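Side-chain contact in beta-N-acetylhexosaminidase (Beutenbergia cavernae, PDB 5BU9), which probably hydrolyses terminal non-reducing N-acetyl-D-hexosamine residues in N-acetyl-beta-D-hexosaminides, as a member of glycosyl hydrolase family 3: residues Leu5-Arg10 with Ala314-Asp319. Numbering follows the deposited sequence.
Sequences LSLEQR and AKAQAD
Leu7, in the first turn of helix 7-12, faces Ala316 near the C-terminal end of helix 305-318, and their CA atoms, 8.2 Å apart, are the closest CA pair across the two segments. Leu7 bridges that gap with both methyls. Its CG stands anti to the backbone N (chi1 178°), which carries the branch out toward the other helix: CD1 lies 4.0 Å from Ala316 CB, and CD2 reaches Gln317 CG at 3.5 Å, so both methyls lie against Ala316 CB, and CD2 alone also touches Gln317 CG. Beyond CG the Gln317 chain runs extended, passing Leu7 and bringing its amide to Glu8. There the bend of Glu8 at chi2 (76°) swings the carboxylate toward Gln317. With OE1 3.7 Å from Gln317 NE2 and the carboxylate and amide planes 72° apart, the pair is a polar approach too long to count as a hydrogen bond. The start of helix 7-12 is fixed from within by a capping box: Gln9 N donates to Ser6 OG (3.2 Å), and Ser6 N to Gln9 OE1 (2.9 Å). Arg10, whose guanidinium has Leu7 CA over one face, forms a salt bridge with Asp327 of helix 320-336, a second link between the N-terminal helix and the C-terminal helical pair. The contact, which packs the first helix against helix 305-318, late in the chain, within a family 3 domain of the TIM-barrel clan, is small, burying 142 Å² over both sides; its apolar part rests on Leu7, and the Glu8–Gln317 pair probably adds little more than a weak electrostatic attraction at its margin.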
ATOM      1  N   LEU A   5     -16.216   3.460  17.299  1.00 49.76           N
ATOM      2  CA  LEU A   5     -15.578   4.701  16.938  1.00 47.13           C
ATOM      3  C   LEU A   5     -16.633   5.720  16.511  1.00 53.03           C
ATOM      4  O   LEU A   5     -17.692   5.343  16.023  1.00 53.27           O
ATOM      5  CB  LEU A   5     -14.571   4.443  15.821  1.00 46.06           C
ATOM      6  CG  LEU A   5     -13.202   3.958  16.276  1.00 41.20           C
ATOM      7  CD1 LEU A   5     -13.291   2.830  17.272  1.00 44.25           C
ATOM      8  CD2 LEU A   5     -12.401   3.530  15.049  1.00 54.67           C
ATOM      9  N   SER A   6     -16.359   7.004  16.726  1.00 48.31           N
ATOM     10  CA  SER A   6     -17.191   8.072  16.175  1.00 42.87           C
ATOM     11  C   SER A   6     -17.033   8.079  14.654  1.00 51.92           C
ATOM     12  O   SER A   6     -16.088   7.490  14.129  1.00 38.57           O
ATOM     13  CB  SER A   6     -16.756   9.413  16.729  1.00 46.36           C
ATOM     14  OG  SER A   6     -15.402   9.641  16.324  1.00 46.35           O
ATOM     15  N   LEU A   7     -17.933   8.761  13.949  1.00 40.25           N
ATOM     16  CA  LEU A   7     -17.758   8.965  12.505  1.00 43.14           C
ATOM     17  C   LEU A   7     -16.343   9.433  12.160  1.00 38.12           C
ATOM     18  O   LEU A   7     -15.717   8.858  11.283  1.00 43.50           O
ATOM     19  CB  LEU A   7     -18.759   9.982  11.964  1.00 42.26           C
ATOM     20  CG  LEU A   7     -18.540  10.235  10.477  1.00 47.87           C
ATOM     21  CD1 LEU A   7     -18.677   8.938   9.685  1.00 36.74           C
ATOM     22  CD2 LEU A   7     -19.560  11.240  10.015  1.00 45.28           C
ATOM     23  N   GLU A   8     -15.853  10.457  12.874  1.00 36.23           N
ATOM     24  CA  GLU A   8     -14.543  11.062  12.605  1.00 40.10           C
ATOM     25  C   GLU A   8     -13.443  10.009  12.734  1.00 41.34           C
ATOM     26  O   GLU A   8     -12.558   9.906  11.892  1.00 35.25           O
ATOM     27  CB  GLU A   8     -14.260  12.236  13.564  1.00 45.38           C
ATOM     28  CG  GLU A   8     -15.027  13.525  13.266  1.00 37.05           C
ATOM     29  CD  GLU A   8     -16.496  13.469  13.692  1.00 95.35           C
ATOM     30  OE1 GLU A   8     -17.236  14.401  13.302  1.00 96.21           O
ATOM     31  OE2 GLU A   8     -16.920  12.514  14.402  1.00 67.46           O
ATOM     32  N   GLN A   9     -13.526   9.211  13.795  1.00 35.51           N
ATOM     33  CA  GLN A   9     -12.536   8.186  14.045  1.00 38.65           C
ATOM     34  C   GLN A   9     -12.602   7.066  12.997  1.00 50.47           C
ATOM     35  O   GLN A   9     -11.561   6.530  12.623  1.00 33.82           O
ATOM     36  CB  GLN A   9     -12.712   7.631  15.452  1.00 48.23           C
ATOM     37  CG  GLN A   9     -12.292   8.614  16.539  1.00 47.06           C
ATOM     38  CD  GLN A   9     -12.783   8.175  17.888  1.00 52.52           C
ATOM     39  OE1 GLN A   9     -13.743   7.425  17.969  1.00 46.85           O
ATOM     40  NE2 GLN A   9     -12.129   8.625  18.956  1.00 53.84           N
ATOM     41  N   ARG A  10     -13.795   6.725  12.504  1.00 36.37           N
ATOM     42  CA  ARG A  10     -13.894   5.683  11.474  1.00 33.86           C
ATOM     43  C   ARG A  10     -13.276   6.160  10.160  1.00 36.53           C
ATOM     44  O   ARG A  10     -12.474   5.447   9.549  1.00 31.05           O
ATOM     45  CB  ARG A  10     -15.351   5.246  11.261  1.00 35.36           C
ATOM     46  CG  ARG A  10     -15.962   4.574  12.482  1.00 39.39           C
ATOM     47  CD  ARG A  10     -17.251   3.800  12.176  1.00 50.15           C
ATOM     48  NE  ARG A  10     -18.317   4.609  11.577  1.00 39.62           N
ATOM     49  CZ  ARG A  10     -19.202   5.357  12.249  1.00 50.01           C
ATOM     50  NH1 ARG A  10     -19.170   5.445  13.565  1.00 53.33           N
ATOM     51  NH2 ARG A  10     -20.142   6.033  11.598  1.00 48.99           N
ATOM     52  N   ALA A 314     -17.031  15.230   5.951  1.00 30.96           N
ATOM     53  CA  ALA A 314     -18.159  16.084   5.585  1.00 29.86           C
ATOM     54  C   ALA A 314     -19.073  15.384   4.581  1.00 35.06           C
ATOM     55  O   ALA A 314     -20.298  15.511   4.660  1.00 37.15           O
ATOM     56  CB  ALA A 314     -17.676  17.413   5.033  1.00 28.11           C
ATOM     57  N   LYS A 315     -18.506  14.611   3.654  1.00 28.31           N
ATOM     58  CA  LYS A 315     -19.379  13.956   2.671  1.00 33.81           C
ATOM     59  C   LYS A 315     -20.186  12.797   3.304  1.00 31.63           C
ATOM     60  O   LYS A 315     -21.313  12.568   2.920  1.00 39.90           O
ATOM     61  CB  LYS A 315     -18.576  13.463   1.477  1.00 26.11           C
ATOM     62  CG  LYS A 315     -19.447  12.807   0.340  1.00 26.69           C
ATOM     63  CD  LYS A 315     -18.584  12.329  -0.792  1.00 31.85           C
ATOM     64  CE  LYS A 315     -19.364  11.561  -1.845  1.00 33.41           C
ATOM     65  NZ  LYS A 315     -20.219  12.424  -2.663  1.00 33.17           N
ATOM     66  N   ALA A 316     -19.601  12.107   4.280  1.00 33.92           N
ATOM     67  CA  ALA A 316     -20.293  11.069   5.026  1.00 39.66           C
ATOM     68  C   ALA A 316     -21.465  11.693   5.756  1.00 37.31           C
ATOM     69  O   ALA A 316     -22.510  11.088   5.838  1.00 33.81           O
ATOM     70  CB  ALA A 316     -19.359  10.370   6.018  1.00 30.31           C
ATOM     71  N   GLN A 317     -21.300  12.904   6.280  1.00 31.69           N
ATOM     72  CA  GLN A 317     -22.389  13.542   7.023  1.00 42.80           C
ATOM     73  C   GLN A 317     -23.580  13.995   6.120  1.00 30.89           C
ATOM     74  O   GLN A 317     -24.725  14.022   6.567  1.00 56.24           O
ATOM     75  CB  GLN A 317     -21.839  14.724   7.822  1.00 30.13           C
ATOM     76  CG  GLN A 317     -20.921  14.343   8.987  1.00 39.84           C
ATOM     77  CD  GLN A 317     -20.137  15.552   9.533  1.00 70.04           C
ATOM     78  OE1 GLN A 317     -19.949  16.559   8.837  1.00 46.05           O
ATOM     79  NE2 GLN A 317     -19.682  15.452  10.776  1.00 46.11           N
ATOM     80  N   ALA A 318     -23.284  14.299   4.849  1.00 37.09           N
ATOM     81  CA  ALA A 318     -24.232  14.825   3.853  1.00 41.70           C
ATOM     82  C   ALA A 318     -24.838  13.770   2.914  1.00 33.70           C
ATOM     83  O   ALA A 318     -25.844  14.023   2.255  1.00 43.29           O
ATOM     84  CB  ALA A 318     -23.527  15.923   2.972  1.00 30.34           C
ATOM     85  N   ASP A 319     -24.209  12.613   2.815  1.00 34.16           N
ATOM     86  CA  ASP A 319     -24.484  11.684   1.733  1.00 29.87           C
ATOM     87  C   ASP A 319     -24.571  10.246   2.307  1.00 32.47           C
ATOM     88  O   ASP A 319     -23.545   9.593   2.538  1.00 31.29           O
ATOM     89  CB  ASP A 319     -23.364  11.847   0.670  1.00 29.05           C
ATOM     90  CG  ASP A 319     -23.602  11.061  -0.636  1.00 50.09           C
ATOM     91  OD1 ASP A 319     -23.989   9.881  -0.593  1.00 37.14           O
ATOM     92  OD2 ASP A 319     -23.335  11.619  -1.728  1.00 69.26           O
TER